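Proximal thread matrix protein 1 (PDB 4CN8) binds zinc and probably serves in the matrix of the mussel's proximal byssal thread, where its paired von Willebrand factor type A domains may bind collagen. Local coordinates at residues F106-K111 with G137-I142; I200-G205 with N225-L230; C245-A250 with V433-C438; G251-A256 with D293-A298; I255-D260 with V364-T369. One frame throughout, in Å; residues are numbered along the deposited sequence.

Interaction 1: residues F106-K111 with G137-I142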
# COMPACT_ATOMS: atom_id res chain seq x y z
N PHE A 106 3.29 -2.31 23.26
CA PHE A 106 2.03 -3.01 23.18
C PHE A 106 2.21 -4.52 23.34
O PHE A 106 3.21 -5.10 22.89
CB PHE A 106 1.33 -2.70 21.84
CG PHE A 106 1.84 -3.51 20.70
CD1 PHE A 106 1.27 -4.73 20.40
CD2 PHE A 106 2.89 -3.07 19.93
CE1 PHE A 106 1.74 -5.49 19.36
CE2 PHE A 106 3.36 -3.83 18.88
CZ PHE A 106 2.79 -5.04 18.60
N SER A 107 1.24 -5.14 24.01
CA SER A 107 1.15 -6.59 24.14
C SER A 107 -0.16 -6.92 24.84
O SER A 107 -1.19 -7.11 24.20
CB SER A 107 2.35 -7.15 24.92
OG SER A 107 2.46 -6.54 26.19
N GLN A 108 -0.10 -6.98 26.17
CA GLN A 108 -1.30 -6.95 26.99
C GLN A 108 -1.54 -5.50 27.37
O GLN A 108 -0.87 -4.96 28.24
CB GLN A 108 -1.12 -7.81 28.24
CG GLN A 108 -2.33 -7.81 29.16
CD GLN A 108 -2.11 -8.68 30.38
OE1 GLN A 108 -1.01 -9.20 30.62
NE2 GLN A 108 -3.17 -8.86 31.17
N GLY A 109 -2.49 -4.86 26.70
CA GLY A 109 -2.71 -3.45 26.89
C GLY A 109 -1.61 -2.64 26.23
O GLY A 109 -0.78 -3.19 25.50
N VAL A 110 -1.60 -1.34 26.49
CA VAL A 110 -0.67 -0.45 25.83
C VAL A 110 -0.02 0.50 26.84
O VAL A 110 -0.68 1.00 27.74
CB VAL A 110 -1.39 0.38 24.75
CG1 VAL A 110 -0.43 1.33 24.06
CG2 VAL A 110 -2.04 -0.54 23.73
N LYS A 111 1.28 0.74 26.67
CA LYS A 111 2.00 1.72 27.48
C LYS A 111 2.86 2.61 26.61
O LYS A 111 3.67 2.13 25.83
CB LYS A 111 2.90 1.02 28.50
CG LYS A 111 3.71 1.99 29.35
CD LYS A 111 4.67 1.25 30.26
CE LYS A 111 5.65 2.21 30.91
NZ LYS A 111 6.76 1.48 31.58
N GLY A 137 3.89 -9.09 28.23
CA GLY A 137 2.46 -9.36 28.32
C GLY A 137 2.09 -10.74 27.83
O GLY A 137 2.77 -11.32 26.98
N GLY A 138 0.99 -11.27 28.37
CA GLY A 138 0.56 -12.62 28.09
C GLY A 138 -0.32 -12.73 26.86
O GLY A 138 -0.79 -13.82 26.51
N GLN A 139 -0.56 -11.60 26.22
CA GLN A 139 -1.26 -11.58 24.94
C GLN A 139 -0.71 -10.47 24.04
O GLN A 139 0.18 -9.71 24.45
CB GLN A 139 -2.76 -11.42 25.17
CG GLN A 139 -3.12 -10.17 25.94
CD GLN A 139 -4.61 -10.04 26.16
OE1 GLN A 139 -5.37 -10.97 25.90
NE2 GLN A 139 -5.03 -8.88 26.64
N THR A 140 -1.22 -10.38 22.82
CA THR A 140 -0.70 -9.44 21.84
C THR A 140 -1.84 -8.67 21.19
O THR A 140 -2.60 -9.22 20.39
CB THR A 140 0.11 -10.19 20.76
OG1 THR A 140 1.08 -11.05 21.38
CG2 THR A 140 0.83 -9.21 19.84
N GLU A 141 -1.98 -7.39 21.53
CA GLU A 141 -3.09 -6.58 21.06
C GLU A 141 -2.65 -5.54 20.03
O GLU A 141 -2.48 -4.36 20.36
CB GLU A 141 -3.78 -5.88 22.23
CG GLU A 141 -4.40 -6.84 23.26
CD GLU A 141 -5.02 -6.12 24.45
OE1 GLU A 141 -5.79 -5.15 24.24
OE2 GLU A 141 -4.72 -6.51 25.59
N ILE A 142 -2.50 -5.97 18.78
CA ILE A 142 -2.00 -5.09 17.72
C ILE A 142 -3.01 -4.00 17.35
O ILE A 142 -2.62 -2.89 16.97
CB ILE A 142 -1.60 -5.89 16.48
CG1 ILE A 142 -0.54 -6.93 16.85
CG2 ILE A 142 -1.07 -4.96 15.40
CD1 ILE A 142 -0.03 -7.76 15.68
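Phe-106 packs closely against Thr-140 and Ile-142 where the end of strand 100-106 and the turn after it meet the loop before helix 142-153. Its first torsion (chi1 81°) sets CG between the backbone N and the carbonyl carbon, which swings the ring onto residues 140-142. There CE1 lies 3.7 Å from Ile-142 CG1 and, at the ring edge, 3.9 Å from Thr-140 CG2. Next to it, Glu-141 reaches back with an extended chain and accepts the amide of Gly-109: N to OE2 is 3.0 Å, the donor standing above the carboxylate plane. Thr-144 holds the other oxygen, OE1, so the carboxylate serves a loop and a helix at once. A weak hydrogen bond, Glu-141 N to Ser-107 O at 2.8 Å, joins the backbones. Replacing Glu-141 by an alanine would probably deprive the Gly-109 amide and the Thr-144 hydroxyl of their shared partner and let the 107-109 loop shift. Glycine suits position 137, because a CB there would run into Ser-107 OG, which lies 3.5 Å from Gly-137 CA and is hydrogen-bonded to Asp-62. Packing is looser on the solvent side. The side chains of Gln-108 and Gln-139 meet there nearly at right angles, Gln-108 CG 3.8 Å from Gln-139 NE2, with their amide planes 76° apart. Thr-140 also touches Asp-61, a zinc ligand of the metal ion-dependent adhesion site (MIDAS). The contact lies at the ends of strands 54-61 and 100-106: Phe-106 and Ile-142 both rest on Leu-171 of strand 166-173, and Glu-141 stands at the N-cap of helix 142-153.

Interaction 2: residues I200-G205 with N225-L230; sequences IGIGQG and NSFSEL
Ile-202 and Phe-227 make the central apolar contact. The CG2 methyl sits over one face of the ring, 3.7 Å from its centroid and 14° off the normal, a CH-pi contact; it is placed there by standing anti to the backbone N. CD1 of the same isoleucine turns to Leu-230 CD2 at 4.2 Å, and Ile-200 CG2 lies 4.1 Å from Leu-230 CD2. Branched aliphatic residues suit this buried strand end because each offers separate methyls to separate neighbours. A serine in place of Phe-227 would probably leave the Ile-202 methyl without its flat partner and open a gap toward Met-77 of helix 73-86.

Polar contacts belong to the outer side. Gln-204, bent at its second torsion, gives a weak hydrogen bond from NE2 to Asn-225 OD1 (3.2 Å), the two amide planes 56° apart. Just before Gln-204, the CA of Gly-203 makes a C-H...O contact of 3.3 Å with Asn-225 O, at backbone angles that call for glycine.

All this belongs to the C-terminal ends of the parallel strands of a von Willebrand factor A sheet, where Phe-227 lies about 4 Å, side chain to side chain, from the MIDAS zinc ligand Asp-174.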
# COMPACT_ATOMS: atom_id res chain seq x y z
N ILE A 200 6.76 -4.71 10.47
CA ILE A 200 7.85 -5.67 10.50
C ILE A 200 7.45 -6.90 11.30
O ILE A 200 6.95 -6.79 12.42
CB ILE A 200 9.09 -5.07 11.15
CG1 ILE A 200 9.45 -3.74 10.49
CG2 ILE A 200 10.25 -6.05 11.07
CD1 ILE A 200 10.57 -2.99 11.17
N GLY A 201 7.67 -8.07 10.71
CA GLY A 201 7.43 -9.32 11.39
C GLY A 201 8.72 -10.08 11.63
O GLY A 201 9.51 -10.28 10.70
N ILE A 202 8.95 -10.48 12.87
CA ILE A 202 10.09 -11.32 13.22
C ILE A 202 9.61 -12.71 13.62
O ILE A 202 8.62 -12.85 14.35
CB ILE A 202 10.90 -10.74 14.39
CG1 ILE A 202 11.48 -9.38 14.03
CG2 ILE A 202 12.03 -11.67 14.75
CD1 ILE A 202 10.59 -8.22 14.38
N GLY A 203 10.30 -13.75 13.15
CA GLY A 203 9.98 -15.11 13.55
C GLY A 203 9.04 -15.82 12.59
O GLY A 203 9.11 -15.59 11.37
N GLN A 204 8.18 -16.68 13.13
CA GLN A 204 7.19 -17.41 12.33
C GLN A 204 5.77 -17.34 12.90
O GLN A 204 4.81 -17.79 12.27
CB GLN A 204 7.60 -18.88 12.19
CG GLN A 204 9.03 -19.10 11.72
CD GLN A 204 9.29 -18.55 10.32
OE1 GLN A 204 8.36 -18.34 9.54
NE2 GLN A 204 10.56 -18.32 10.01
N GLY A 205 5.64 -16.77 14.10
CA GLY A 205 4.39 -16.80 14.83
C GLY A 205 3.41 -15.70 14.47
O GLY A 205 2.30 -15.65 15.02
N ASN A 225 13.72 -13.68 9.79
CA ASN A 225 13.66 -14.92 10.56
C ASN A 225 13.91 -14.72 12.04
O ASN A 225 13.18 -15.26 12.87
CB ASN A 225 14.64 -15.95 10.00
CG ASN A 225 14.10 -16.67 8.79
OD1 ASN A 225 12.89 -16.64 8.52
ND2 ASN A 225 14.98 -17.33 8.05
N SER A 226 14.92 -13.93 12.38
CA SER A 226 15.30 -13.75 13.78
C SER A 226 15.54 -12.29 14.15
O SER A 226 15.65 -11.43 13.28
CB SER A 226 16.56 -14.56 14.09
OG SER A 226 17.65 -14.09 13.32
N PHE A 227 15.64 -12.03 15.44
CA PHE A 227 15.96 -10.70 15.93
C PHE A 227 17.41 -10.35 15.60
O PHE A 227 17.74 -9.18 15.44
CB PHE A 227 15.74 -10.63 17.44
CG PHE A 227 14.29 -10.70 17.83
CD1 PHE A 227 13.66 -11.93 17.99
CD2 PHE A 227 13.56 -9.55 18.03
CE1 PHE A 227 12.34 -11.99 18.35
CE2 PHE A 227 12.23 -9.60 18.39
CZ PHE A 227 11.61 -10.83 18.55
N SER A 228 18.25 -11.36 15.48
CA SER A 228 19.64 -11.14 15.10
C SER A 228 19.74 -10.51 13.72
O SER A 228 20.75 -9.90 13.37
CB SER A 228 20.40 -12.47 15.11
OG SER A 228 21.59 -12.37 14.35
N GLU A 229 18.68 -10.66 12.93
CA GLU A 229 18.70 -10.25 11.54
C GLU A 229 17.92 -8.97 11.26
O GLU A 229 17.89 -8.49 10.13
CB GLU A 229 18.17 -11.38 10.67
CG GLU A 229 19.05 -12.61 10.70
CD GLU A 229 18.55 -13.71 9.80
OE1 GLU A 229 18.87 -13.69 8.59
OE2 GLU A 229 17.82 -14.60 10.29
N LEU A 230 17.29 -8.41 12.29
CA LEU A 230 16.54 -7.15 12.16
C LEU A 230 17.32 -6.10 11.38
O LEU A 230 16.79 -5.48 10.47
CB LEU A 230 16.22 -6.58 13.54
CG LEU A 230 14.77 -6.64 14.02
CD1 LEU A 230 14.68 -6.01 15.39
CD2 LEU A 230 13.83 -5.95 13.03

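Interaction 3: residues C245-A250 with V433-C438; sequences CVVDCA and VVKLAC
The backbone N of Asp-248 donates to Cys-438 O at 3.0 Å, in a nearly straight bond (171° at the hydrogen) that approaches from above the carbonyl plane. It works alongside the Cys-249 to Cys-438 disulfide, so that a covalent staple and a hydrogen bond together fix the end of helix 430-437 to the chain leading into strand 253-260, in a von Willebrand factor A fold. The bridge, SG to SG 2.0 Å, has a chi3 of 102°. Both sulfurs stand anti to their own carbonyl carbons, turning the two side chains to meet across the gap. Cysteine suits the place because one covalent bond ties residues far apart in sequence where the surrounding packing is light.

Val-434 sets its CG1 methyl 4.0 Å from Cys-249 SG. Val-247 spreads its two methyls over the helix, with CG1 3.7 Å from Lys-435 O and CG2 4.1 Å from Lys-435 CG, in a lysine whose end leads away from the contact. A second disulfide, Cys-245 to Cys-441, joins strand 244-247 to strand 439-446 nearby. Asp-248 shapes the turn after the strand as an Asx turn: its OD1 accepts from Ala-250 N at 3.1 Å, met from above the carboxylate plane.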
# COMPACT_ATOMS: atom_id res chain seq x y z
N CYS A 245 4.27 10.13 -0.43
CA CYS A 245 3.12 9.83 -1.25
C CYS A 245 2.26 11.07 -1.47
O CYS A 245 2.02 11.85 -0.55
CB CYS A 245 2.31 8.71 -0.63
SG CYS A 245 2.71 7.10 -1.34
N VAL A 246 1.81 11.23 -2.70
CA VAL A 246 1.12 12.45 -3.09
C VAL A 246 0.09 12.17 -4.19
O VAL A 246 0.33 11.38 -5.10
CB VAL A 246 2.15 13.50 -3.57
CG1 VAL A 246 1.55 14.51 -4.52
CG2 VAL A 246 2.77 14.20 -2.36
N VAL A 247 -1.06 12.83 -4.07
CA VAL A 247 -2.10 12.76 -5.09
C VAL A 247 -1.96 13.95 -6.01
O VAL A 247 -2.13 15.09 -5.59
CB VAL A 247 -3.49 12.76 -4.46
CG1 VAL A 247 -4.55 12.68 -5.54
CG2 VAL A 247 -3.64 11.60 -3.50
N ASP A 248 -1.65 13.68 -7.28
CA ASP A 248 -1.44 14.74 -8.26
C ASP A 248 -1.79 14.24 -9.66
O ASP A 248 -1.04 13.46 -10.26
CB ASP A 248 0.02 15.20 -8.21
CG ASP A 248 0.32 16.29 -9.22
OD1 ASP A 248 -0.62 17.03 -9.59
OD2 ASP A 248 1.50 16.42 -9.62
N CYS A 249 -2.92 14.69 -10.18
CA CYS A 249 -3.36 14.28 -11.51
C CYS A 249 -2.60 15.01 -12.62
O CYS A 249 -2.81 14.74 -13.80
CB CYS A 249 -4.86 14.50 -11.67
SG CYS A 249 -5.86 13.47 -10.59
N ALA A 250 -1.71 15.93 -12.23
CA ALA A 250 -0.89 16.64 -13.19
C ALA A 250 0.46 15.95 -13.37
O ALA A 250 1.25 16.33 -14.22
CB ALA A 250 -0.68 18.06 -12.74
N VAL A 433 -11.15 6.00 -7.12
CA VAL A 433 -10.26 5.29 -8.03
C VAL A 433 -9.28 6.25 -8.70
O VAL A 433 -8.10 5.94 -8.85
CB VAL A 433 -11.07 4.54 -9.10
CG1 VAL A 433 -10.17 4.14 -10.25
CG2 VAL A 433 -11.75 3.32 -8.50
N VAL A 434 -9.78 7.42 -9.10
CA VAL A 434 -8.92 8.45 -9.68
C VAL A 434 -7.89 8.92 -8.65
O VAL A 434 -6.72 9.14 -8.99
CB VAL A 434 -9.75 9.66 -10.14
CG1 VAL A 434 -8.85 10.77 -10.61
CG2 VAL A 434 -10.70 9.25 -11.24
N LYS A 435 -8.32 9.07 -7.41
CA LYS A 435 -7.44 9.49 -6.33
C LYS A 435 -6.21 8.57 -6.29
O LYS A 435 -5.09 9.04 -6.12
CB LYS A 435 -8.19 9.45 -5.00
CG LYS A 435 -7.47 10.12 -3.83
CD LYS A 435 -8.32 10.11 -2.56
CE LYS A 435 -9.60 10.95 -2.73
NZ LYS A 435 -10.43 11.01 -1.49
N LEU A 436 -6.44 7.27 -6.46
CA LEU A 436 -5.36 6.28 -6.40
C LEU A 436 -4.53 6.29 -7.67
O LEU A 436 -3.30 6.13 -7.61
CB LEU A 436 -5.93 4.88 -6.19
CG LEU A 436 -6.69 4.65 -4.88
CD1 LEU A 436 -7.09 3.19 -4.75
CD2 LEU A 436 -5.85 5.08 -3.70
N ALA A 437 -5.19 6.44 -8.82
CA ALA A 437 -4.51 6.50 -10.11
C ALA A 437 -3.59 7.71 -10.23
O ALA A 437 -2.56 7.66 -10.91
CB ALA A 437 -5.54 6.53 -11.24
N CYS A 438 -3.98 8.81 -9.58
CA CYS A 438 -3.18 10.04 -9.59
C CYS A 438 -2.12 10.04 -8.49
O CYS A 438 -1.32 10.96 -8.39
CB CYS A 438 -4.09 11.26 -9.43
SG CYS A 438 -5.14 11.58 -10.86

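Interaction 4: residues G251-A256 with D293-A298; sequences GHADIA and DGTQFA
The imidazole of His-252 lies with one face over Gly-294, whose CA stands 3.7 Å from the ring centroid and 20° off its normal, a CH-pi contact. At the other end, the ring of Phe-297 runs alongside Ile-255, whose CG2 comes within 3.7 Å of Phe-297 CE1, while Phe-287 meets the same ring edge-to-face. The two segments are neighbouring parallel strands of the von Willebrand factor A sheet, joined by a beta-alpha-beta crossover through helix 272-284; the axes of strand segments 253-256 and 296-298 run 16° apart in direction.

Three backbone bonds zip them together. Gln-296 N reaches Ala-253 O at 2.8 Å, nearly along the C=O axis, Ile-255 N binds Gln-296 O at 3.0 Å, and Ala-298 N binds Ile-255 O at 2.8 Å. Just before strand 296-298, Gly-294 and Thr-295 form a classic beta bulge, though against another part of the chain and not against 253-256.

Side chains alternate between the faces. Ile-255, its CG1 anti to the carbonyl carbon, shares one face with Phe-297 and extends CD1 to 4.1 Å from Thr-295 CG2. The other face bears Asp-254 and Gln-296, lying side by side and pointing the same way; Arg-353 forms a salt bridge with the buried Asp-254 OD1, which probably offsets the carboxylate charge. Small residues follow on that face, where Ala-256 CB and Ala-298 CB stand 4.4 Å apart.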
# COMPACT_ATOMS: atom_id res chain seq x y z
N GLY A 251 0.70 14.93 -12.56
CA GLY A 251 1.97 14.21 -12.60
C GLY A 251 2.00 13.16 -13.69
O GLY A 251 0.97 12.79 -14.24
N HIS A 252 3.21 12.68 -14.00
CA HIS A 252 3.38 11.67 -15.03
C HIS A 252 3.10 10.26 -14.50
O HIS A 252 3.52 9.90 -13.40
CB HIS A 252 4.79 11.74 -15.60
CG HIS A 252 5.09 13.02 -16.31
ND1 HIS A 252 6.20 13.17 -17.13
CD2 HIS A 252 4.44 14.21 -16.33
CE1 HIS A 252 6.21 14.40 -17.62
NE2 HIS A 252 5.15 15.05 -17.16
N ALA A 253 2.39 9.48 -15.31
CA ALA A 253 2.01 8.12 -14.94
C ALA A 253 1.81 7.24 -16.17
O ALA A 253 1.51 7.74 -17.26
CB ALA A 253 0.76 8.14 -14.12
N ASP A 254 2.01 5.94 -16.00
CA ASP A 254 1.68 4.96 -17.02
C ASP A 254 0.52 4.11 -16.51
O ASP A 254 0.68 3.32 -15.58
CB ASP A 254 2.88 4.07 -17.34
CG ASP A 254 3.93 4.79 -18.16
OD1 ASP A 254 3.57 5.73 -18.90
OD2 ASP A 254 5.12 4.41 -18.07
N ILE A 255 -0.64 4.27 -17.12
CA ILE A 255 -1.85 3.64 -16.61
C ILE A 255 -2.42 2.65 -17.60
O ILE A 255 -2.75 3.01 -18.73
CB ILE A 255 -2.92 4.69 -16.27
CG1 ILE A 255 -2.44 5.54 -15.10
CG2 ILE A 255 -4.24 4.02 -15.93
CD1 ILE A 255 -3.37 6.65 -14.72
N ALA A 256 -2.52 1.41 -17.16
CA ALA A 256 -3.06 0.34 -17.97
C ALA A 256 -4.43 -0.07 -17.46
O ALA A 256 -4.57 -0.49 -16.31
CB ALA A 256 -2.13 -0.85 -17.96
N ASP A 293 4.92 13.31 -22.52
CA ASP A 293 5.33 14.36 -21.59
C ASP A 293 4.41 14.43 -20.38
O ASP A 293 4.51 15.35 -19.57
CB ASP A 293 5.35 15.71 -22.31
CG ASP A 293 6.28 15.72 -23.49
OD1 ASP A 293 7.40 15.18 -23.38
OD2 ASP A 293 5.88 16.27 -24.55
N GLY A 294 3.50 13.47 -20.26
CA GLY A 294 2.54 13.46 -19.17
C GLY A 294 2.11 12.06 -18.80
O GLY A 294 2.94 11.17 -18.58
N THR A 295 0.80 11.86 -18.74
CA THR A 295 0.25 10.56 -18.39
C THR A 295 -0.14 9.78 -19.64
O THR A 295 -0.91 10.25 -20.47
CB THR A 295 -0.97 10.69 -17.45
OG1 THR A 295 -0.54 11.18 -16.17
CG2 THR A 295 -1.63 9.33 -17.24
N GLN A 296 0.43 8.58 -19.76
CA GLN A 296 0.15 7.70 -20.87
C GLN A 296 -0.86 6.64 -20.45
O GLN A 296 -1.00 6.35 -19.27
CB GLN A 296 1.43 7.05 -21.35
CG GLN A 296 2.45 8.03 -21.90
CD GLN A 296 3.64 7.32 -22.49
OE1 GLN A 296 4.11 6.32 -21.96
NE2 GLN A 296 4.14 7.83 -23.61
N PHE A 297 -1.54 6.06 -21.43
CA PHE A 297 -2.61 5.11 -21.16
C PHE A 297 -2.52 3.89 -22.05
O PHE A 297 -2.01 3.97 -23.16
CB PHE A 297 -3.97 5.78 -21.36
CG PHE A 297 -4.40 6.63 -20.20
CD1 PHE A 297 -5.07 6.06 -19.12
CD2 PHE A 297 -4.14 7.98 -20.17
CE1 PHE A 297 -5.46 6.83 -18.06
CE2 PHE A 297 -4.53 8.75 -19.10
CZ PHE A 297 -5.19 8.18 -18.05
N ALA A 298 -2.99 2.76 -21.55
CA ALA A 298 -3.07 1.53 -22.33
C ALA A 298 -4.36 0.78 -21.98
O ALA A 298 -4.93 0.98 -20.91
CB ALA A 298 -1.88 0.66 -22.05

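Interaction 5: residues I255-D260 with V364-T369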
# COMPACT_ATOMS: atom_id res chain seq x y z
N ILE A 255 -0.64 4.27 -17.12
CA ILE A 255 -1.85 3.64 -16.61
C ILE A 255 -2.42 2.65 -17.60
O ILE A 255 -2.75 3.01 -18.73
CB ILE A 255 -2.92 4.69 -16.27
CG1 ILE A 255 -2.44 5.54 -15.10
CG2 ILE A 255 -4.24 4.02 -15.93
CD1 ILE A 255 -3.37 6.65 -14.72
N ALA A 256 -2.52 1.41 -17.16
CA ALA A 256 -3.06 0.34 -17.97
C ALA A 256 -4.43 -0.07 -17.46
O ALA A 256 -4.57 -0.49 -16.31
CB ALA A 256 -2.13 -0.85 -17.96
N PHE A 257 -5.43 0.04 -18.31
CA PHE A 257 -6.73 -0.53 -18.00
C PHE A 257 -6.68 -1.99 -18.37
O PHE A 257 -6.27 -2.34 -19.47
CB PHE A 257 -7.83 0.16 -18.79
CG PHE A 257 -8.04 1.60 -18.42
CD1 PHE A 257 -8.66 1.94 -17.24
CD2 PHE A 257 -7.63 2.60 -19.27
CE1 PHE A 257 -8.86 3.27 -16.91
CE2 PHE A 257 -7.83 3.93 -18.94
CZ PHE A 257 -8.44 4.26 -17.75
N VAL A 258 -7.06 -2.84 -17.43
CA VAL A 258 -7.12 -4.27 -17.69
C VAL A 258 -8.55 -4.71 -17.41
O VAL A 258 -8.90 -5.04 -16.28
CB VAL A 258 -6.10 -5.04 -16.82
CG1 VAL A 258 -6.15 -6.53 -17.10
CG2 VAL A 258 -4.71 -4.52 -17.09
N PHE A 259 -9.38 -4.68 -18.45
CA PHE A 259 -10.82 -4.83 -18.28
C PHE A 259 -11.38 -6.13 -18.85
O PHE A 259 -10.97 -6.61 -19.90
CB PHE A 259 -11.55 -3.66 -18.93
CG PHE A 259 -11.62 -2.44 -18.07
CD1 PHE A 259 -10.67 -2.20 -17.08
CD2 PHE A 259 -12.65 -1.53 -18.21
CE1 PHE A 259 -10.74 -1.09 -16.28
CE2 PHE A 259 -12.73 -0.42 -17.41
CZ PHE A 259 -11.78 -0.20 -16.44
N ASP A 260 -12.34 -6.68 -18.11
CA ASP A 260 -13.11 -7.84 -18.54
C ASP A 260 -13.81 -7.55 -19.87
O ASP A 260 -14.32 -6.45 -20.09
CB ASP A 260 -14.13 -8.12 -17.44
CG ASP A 260 -14.91 -9.40 -17.66
OD1 ASP A 260 -14.79 -10.01 -18.74
OD2 ASP A 260 -15.66 -9.78 -16.74
N VAL A 364 0.68 2.03 -12.96
CA VAL A 364 -0.58 1.67 -12.34
C VAL A 364 -1.40 0.74 -13.24
O VAL A 364 -1.50 0.96 -14.45
CB VAL A 364 -1.45 2.91 -12.05
CG1 VAL A 364 -2.59 2.54 -11.15
CG2 VAL A 364 -0.63 4.01 -11.42
N VAL A 365 -2.01 -0.27 -12.63
CA VAL A 365 -2.98 -1.11 -13.31
C VAL A 365 -4.35 -0.92 -12.67
O VAL A 365 -4.49 -1.01 -11.45
CB VAL A 365 -2.61 -2.60 -13.21
CG1 VAL A 365 -3.78 -3.48 -13.61
CG2 VAL A 365 -1.41 -2.91 -14.06
N ILE A 366 -5.36 -0.66 -13.49
CA ILE A 366 -6.74 -0.63 -13.03
C ILE A 366 -7.48 -1.85 -13.59
O ILE A 366 -7.74 -1.93 -14.78
CB ILE A 366 -7.43 0.68 -13.43
CG1 ILE A 366 -6.63 1.87 -12.91
CG2 ILE A 366 -8.86 0.71 -12.90
CD1 ILE A 366 -7.13 3.23 -13.37
N LEU A 367 -7.78 -2.80 -12.71
CA LEU A 367 -8.41 -4.07 -13.08
C LEU A 367 -9.91 -4.01 -12.85
O LEU A 367 -10.36 -3.55 -11.80
CB LEU A 367 -7.79 -5.20 -12.24
CG LEU A 367 -8.07 -6.70 -12.48
CD1 LEU A 367 -9.53 -7.06 -12.33
CD2 LEU A 367 -7.56 -7.14 -13.84
N LEU A 368 -10.69 -4.46 -13.82
CA LEU A 368 -12.12 -4.58 -13.61
C LEU A 368 -12.61 -5.93 -14.13
O LEU A 368 -12.28 -6.34 -15.24
CB LEU A 368 -12.86 -3.43 -14.30
CG LEU A 368 -14.35 -3.29 -13.96
CD1 LEU A 368 -14.85 -1.91 -14.34
CD2 LEU A 368 -15.20 -4.35 -14.65
N THR A 369 -13.38 -6.64 -13.30
CA THR A 369 -14.02 -7.88 -13.74
C THR A 369 -15.42 -8.04 -13.15
O THR A 369 -15.70 -7.57 -12.05
CB THR A 369 -13.18 -9.12 -13.37
OG1 THR A 369 -13.98 -10.30 -13.50
CG2 THR A 369 -12.68 -9.02 -11.95
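Ile-366, Leu-368 and Val-258 bury the most surface here, in two adjacent parallel strands at the centre of the von Willebrand factor A sheet. Alternate residues give the sheet two apolar faces; beta-branched valine and isoleucine fit the extended backbone, and leucine adds apolar bulk.

Ile-366 lies in the middle of the ladder: its N donates to Ala-256 O and its O accepts from Val-258 N, both at 2.9 Å, the second bond almost straight at 177°. Its CG1 stands anti to the carbonyl carbon, which carries CD1 to Phe-257 CE1 at 3.9 Å and against Ile-255 CG2.

Leu-368 shares that face. Its CB lies over one face of the Phe-259 ring, 3.8 Å from the centroid and 16° off the normal; Met-276 and Met-280 of helix 272-284 also touch this ring. The backbone of Leu-368 continues the ladder, N to Val-258 O at 3.1 Å and O to Asp-260 N.

Val-258 points to the opposite face and divides its methyls. CG1 meets Leu-367 CD2 at 3.6 Å, while CG2 touches Val-365 CG1 at 3.7 Å.

At the C-terminal end Asp-260 probably matches the zinc ligand Asp-61 of the first domain; here its carboxylate accepts from the backbone of Ser-262 and Asp-370. The edge of the Phe-259 ring, meanwhile, presents CE1 to Ile-366 O, in the ring plane, at 3.5 Å.

Interactions 1 and 2 belong to the first von Willebrand factor A domain, and both gather near the MIDAS zinc site, their centres about 18 Å apart. They join strand ends to loops, so side-chain hydrogen bonds and glycines matter beside the apolar packing. Interactions 4 and 5 lie in the second domain and share Ile-255 and Ala-256: strand 253-260 pairs with a parallel neighbour on either side, by regular backbone bonds, and interaction 5 is wholly buried. Interaction 3 is more exposed than interactions 4 and 5 and is held by a disulfide and one backbone hydrogen bond. It encloses interactions 4 and 5 along the chain and touches both, Ala-437 O lying 4.0 Å from Ile-255 CD1.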